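Local coordinates for hypothetical protein Atu3615 (Agrobacterium tumefaciens str. C58, PDB 1ZNP) that is of unknown function but belongs to the cupin superfamily (DUF985 family), whose members share a compact beta-barrel fold, at residues 5-10 with 44-49; 75-80 with 85-90. One frame throughout, in Å; residues are numbered along the deposited sequence.

Contact 1 (5-10 with 44-49) lays the start of helix 7-14 on strand 41-48, whereas contact 2 (75-80 with 85-90) pairs two neighbouring strands of a hairpin. Their centres lie about 21 Å apart, and even the nearest atoms stay about 7 Å from each other, so the two do not touch. One mixed sheet ties them together: strand 41-48 sits toward one end of the strand order and the hairpin toward the other, with strands 117-124, 63-68 and 97-103 between. Contact 1 is formed within one subunit; at contact 2 a second subunit packs on the hairpin. Along the chain contact 1 closes before contact 2 opens.

Contact 1. Residues 5-10 with 44-49; sequences MSAQAI and YYLLEK
Leu46 meets Ile10 through a single methyl: its CD1 sits 3.7 Å from Ile10 CG2 and equally near Ile10 CD1, so that it faces the fork of the isoleucine. Two torsions set this up. In Ile10, CG2 is anti to the backbone N while CG1 stands beside that nitrogen (chi1 -64°), and both branches end up against the leucine. Leu46 CB already points toward the helix, and with CG anti to the backbone N (chi1 177°) the branch continues toward it, bringing CD1 to Ile10; the two side chains then cross obliquely. The other Leu46 methyl, CD2, reaches Ala7 CB more loosely at 4.2 Å.

Ala7 CB also meets the carboxylate of Glu48, with CD 3.8 Å away and both oxygens at nearly the same range. The Glu48 chain runs extended beyond CG, carrying the acid group up alongside the first turn of the helix. This is van der Waals contact, and no hydrogen bond joins the two segments. The helix start is closed from within its own segment: Ser6 is the N-cap, its OG accepting from Ala9 N at 3.1 Å with a bent N-H...O angle of 143°. The negative carboxylate near this N-terminal end may be favoured by the helix dipole.

Around the Leu46-Ile10 pair, Leu16, Phe117 and Leu119 continue the apolar packing. The arrangement is helix-on-sheet packing, in which the short N-terminal helix covers one face of strand 41-48 in a cupin-family beta fold.

Contact 2. Residues 75-80 with 85-90; sequences LHLSQD and QTFTLG
His76 and Thr86 lie side by side and point the same way, and the threonine hydroxyl meets the imidazole at its edge, in the ring plane. His76 ND1 and Thr86 OG1 are 2.8 Å apart in a hydrogen bond of either direction. Thr86 CG2 comes 3.3 Å from His76 ND1 but well off the ring plane, so of the two branches the hydroxyl alone holds the in-plane position. With OG1 beside its own backbone N (chi1 -62°), the threonine brings both branches to the ring. The second ring nitrogen, NE2, is hydrogen-bonded to Glu112 OE1 of strand 108-113.

On the opposite face of the sheet, Leu77 crosses Phe87 at about a right angle. Leu77 CD1 comes within 3.9 Å of Phe87 CE2, so the leucine meets the ring at its edge. The Phe87 ring also meets Phe87 of the second subunit, their planes at about 55°.

Leu75-Phe87 and Leu77-Gln85 are hydrogen-bonded antiparallel pairs flanking the non-hydrogen-bonded His76-Thr86 pair; Phe87 N to Leu75 O measures 2.8 Å. Chemically, the two ring nitrogens are both engaged, Thr86 and Glu112 together fixing the rotation of the imidazole.

Contact 1. Residues 5-10 with 44-49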
# COMPACT_ATOMS: atom_id res chain seq x y z
N MSE A 5 20.47 12.63 -14.03
CA MSE A 5 21.22 13.01 -12.84
C MSE A 5 21.77 11.82 -12.08
O MSE A 5 21.32 10.69 -12.25
CB MSE A 5 20.34 13.81 -11.89
CG MSE A 5 20.08 15.22 -12.32
SE MSE A 5 19.09 16.07 -10.93
CE MSE A 5 17.30 15.82 -11.63
N SER A 6 22.75 12.10 -11.22
CA SER A 6 23.38 11.09 -10.40
C SER A 6 23.15 11.48 -8.96
O SER A 6 22.97 12.65 -8.65
CB SER A 6 24.88 11.06 -10.65
OG SER A 6 25.49 12.23 -10.15
N ALA A 7 23.17 10.49 -8.07
CA ALA A 7 22.96 10.73 -6.65
C ALA A 7 23.98 11.73 -6.13
O ALA A 7 23.65 12.61 -5.34
CB ALA A 7 23.07 9.43 -5.89
N GLN A 8 25.23 11.60 -6.58
CA GLN A 8 26.26 12.51 -6.12
C GLN A 8 26.02 13.94 -6.56
O GLN A 8 26.40 14.89 -5.87
CB GLN A 8 27.65 12.06 -6.58
CG GLN A 8 28.41 11.32 -5.49
CD GLN A 8 28.68 12.20 -4.25
OE1 GLN A 8 28.74 11.70 -3.12
NE2 GLN A 8 28.86 13.50 -4.47
N ALA A 9 25.39 14.11 -7.72
CA ALA A 9 25.12 15.45 -8.19
C ALA A 9 23.99 16.05 -7.34
O ALA A 9 24.00 17.24 -7.01
CB ALA A 9 24.72 15.41 -9.66
N ILE A 10 23.04 15.21 -6.95
CA ILE A 10 21.92 15.66 -6.12
C ILE A 10 22.42 16.00 -4.73
O ILE A 10 22.11 17.07 -4.20
CB ILE A 10 20.84 14.57 -6.01
CG1 ILE A 10 20.23 14.31 -7.39
CG2 ILE A 10 19.75 15.03 -5.05
CD1 ILE A 10 19.35 13.09 -7.46
N TYR A 44 14.49 17.09 2.37
CA TYR A 44 14.85 16.51 1.09
C TYR A 44 15.50 15.21 1.58
O TYR A 44 16.26 15.23 2.54
CB TYR A 44 15.89 17.36 0.34
CG TYR A 44 15.31 18.43 -0.57
CD1 TYR A 44 15.93 19.66 -0.71
CD2 TYR A 44 14.11 18.21 -1.25
CE1 TYR A 44 15.37 20.67 -1.50
CE2 TYR A 44 13.54 19.20 -2.03
CZ TYR A 44 14.17 20.43 -2.16
OH TYR A 44 13.59 21.41 -2.93
N TYR A 45 15.17 14.08 0.95
CA TYR A 45 15.73 12.80 1.37
C TYR A 45 16.06 11.94 0.14
O TYR A 45 15.31 11.93 -0.84
CB TYR A 45 14.71 12.07 2.26
CG TYR A 45 15.21 10.78 2.87
CD1 TYR A 45 16.25 10.78 3.80
CD2 TYR A 45 14.63 9.56 2.53
CE1 TYR A 45 16.69 9.58 4.39
CE2 TYR A 45 15.06 8.37 3.11
CZ TYR A 45 16.09 8.39 4.04
OH TYR A 45 16.49 7.21 4.62
N LEU A 46 17.18 11.22 0.19
CA LEU A 46 17.60 10.42 -0.94
C LEU A 46 18.19 9.05 -0.61
O LEU A 46 18.99 8.91 0.32
CB LEU A 46 18.60 11.21 -1.79
CG LEU A 46 19.20 10.48 -3.01
CD1 LEU A 46 19.49 11.46 -4.12
CD2 LEU A 46 20.47 9.77 -2.60
N LEU A 47 17.78 8.05 -1.38
CA LEU A 47 18.31 6.70 -1.21
C LEU A 47 18.91 6.31 -2.55
O LEU A 47 18.51 6.82 -3.58
CB LEU A 47 17.18 5.73 -0.83
CG LEU A 47 16.40 6.01 0.45
CD1 LEU A 47 15.24 5.04 0.53
CD2 LEU A 47 17.28 5.86 1.67
N GLU A 48 19.90 5.41 -2.53
CA GLU A 48 20.53 4.96 -3.77
C GLU A 48 20.48 3.46 -3.73
O GLU A 48 20.12 2.89 -2.71
CB GLU A 48 22.00 5.38 -3.84
CG GLU A 48 22.36 6.64 -3.08
CD GLU A 48 23.84 6.95 -3.17
OE1 GLU A 48 24.31 7.82 -2.41
OE2 GLU A 48 24.53 6.32 -4.01
N LYS A 49 20.84 2.81 -4.82
CA LYS A 49 20.83 1.36 -4.81
C LYS A 49 21.77 0.93 -3.70
O LYS A 49 22.86 1.48 -3.54
CB LYS A 49 21.32 0.78 -6.14
CG LYS A 49 21.14 -0.74 -6.23
CD LYS A 49 19.65 -1.13 -6.06
CE LYS A 49 19.46 -2.65 -5.92
NZ LYS A 49 20.10 -3.20 -4.68

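Contact 2. Residues 75-80 with 85-90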
# COMPACT_ATOMS: atom_id res chain seq x y z
N LEU A 75 8.02 1.48 0.04
CA LEU A 75 7.83 2.01 1.39
C LEU A 75 7.06 0.96 2.19
O LEU A 75 5.98 0.53 1.78
CB LEU A 75 7.05 3.32 1.33
CG LEU A 75 6.97 4.13 2.62
CD1 LEU A 75 8.35 4.55 3.06
CD2 LEU A 75 6.14 5.36 2.38
N HIS A 76 7.63 0.55 3.32
CA HIS A 76 7.03 -0.46 4.17
C HIS A 76 6.54 0.15 5.47
O HIS A 76 7.28 0.87 6.14
CB HIS A 76 8.06 -1.54 4.46
CG HIS A 76 8.77 -2.04 3.23
ND1 HIS A 76 8.16 -2.83 2.28
CD2 HIS A 76 10.03 -1.83 2.79
CE1 HIS A 76 9.02 -3.10 1.32
NE2 HIS A 76 10.16 -2.50 1.60
N LEU A 77 5.28 -0.13 5.83
CA LEU A 77 4.69 0.39 7.05
C LEU A 77 4.20 -0.73 7.96
O LEU A 77 3.63 -1.71 7.49
CB LEU A 77 3.50 1.31 6.74
CG LEU A 77 3.66 2.45 5.74
CD1 LEU A 77 2.54 3.47 6.00
CD2 LEU A 77 5.03 3.11 5.89
N SER A 78 4.42 -0.56 9.25
CA SER A 78 3.99 -1.54 10.24
C SER A 78 3.57 -0.78 11.48
O SER A 78 4.42 -0.35 12.28
CB SER A 78 5.13 -2.50 10.56
OG SER A 78 4.69 -3.46 11.51
N GLN A 79 2.27 -0.61 11.65
CA GLN A 79 1.73 0.13 12.78
C GLN A 79 1.96 -0.53 14.12
O GLN A 79 2.50 0.09 15.03
CB GLN A 79 0.24 0.39 12.59
CG GLN A 79 -0.35 1.37 13.59
CD GLN A 79 0.33 2.74 13.53
OE1 GLN A 79 0.27 3.42 12.52
NE2 GLN A 79 0.98 3.14 14.63
N ASP A 80 1.57 -1.79 14.24
CA ASP A 80 1.70 -2.52 15.50
C ASP A 80 2.99 -3.32 15.64
O ASP A 80 3.23 -3.93 16.68
CB ASP A 80 0.50 -3.45 15.68
CG ASP A 80 0.56 -4.68 14.78
OD1 ASP A 80 1.33 -4.70 13.80
OD2 ASP A 80 -0.19 -5.64 15.07
N GLN A 85 2.49 -3.42 5.57
CA GLN A 85 1.94 -3.05 4.27
C GLN A 85 3.07 -2.43 3.46
O GLN A 85 3.98 -1.81 4.01
CB GLN A 85 0.82 -2.03 4.44
CG GLN A 85 -0.27 -2.46 5.41
CD GLN A 85 -0.63 -1.36 6.39
OE1 GLN A 85 -1.23 -0.34 6.02
NE2 GLN A 85 -0.24 -1.55 7.66
N THR A 86 3.01 -2.59 2.14
CA THR A 86 4.04 -2.06 1.27
C THR A 86 3.45 -1.28 0.11
O THR A 86 2.62 -1.80 -0.65
CB THR A 86 4.94 -3.19 0.72
OG1 THR A 86 5.60 -3.84 1.81
CG2 THR A 86 5.98 -2.63 -0.25
N PHE A 87 3.87 -0.04 -0.02
CA PHE A 87 3.37 0.81 -1.08
C PHE A 87 4.50 1.19 -2.01
O PHE A 87 5.62 1.44 -1.58
CB PHE A 87 2.74 2.08 -0.49
CG PHE A 87 1.70 1.79 0.55
CD1 PHE A 87 0.47 1.23 0.19
CD2 PHE A 87 1.95 2.05 1.90
CE1 PHE A 87 -0.49 0.92 1.16
CE2 PHE A 87 0.99 1.74 2.87
CZ PHE A 87 -0.23 1.18 2.50
N THR A 88 4.22 1.21 -3.31
CA THR A 88 5.22 1.61 -4.27
C THR A 88 5.03 3.11 -4.44
O THR A 88 4.01 3.57 -4.97
CB THR A 88 5.05 0.87 -5.61
OG1 THR A 88 5.25 -0.53 -5.40
CG2 THR A 88 6.08 1.34 -6.62
N LEU A 89 6.00 3.87 -3.95
CA LEU A 89 5.97 5.32 -4.03
C LEU A 89 6.62 5.73 -5.33
O LEU A 89 7.79 5.45 -5.55
CB LEU A 89 6.77 5.90 -2.87
CG LEU A 89 6.91 7.43 -2.84
CD1 LEU A 89 5.56 8.06 -2.56
CD2 LEU A 89 7.93 7.81 -1.79
N GLY A 90 5.86 6.38 -6.20
CA GLY A 90 6.39 6.79 -7.49
C GLY A 90 5.36 7.53 -8.31
O GLY A 90 4.24 7.74 -7.86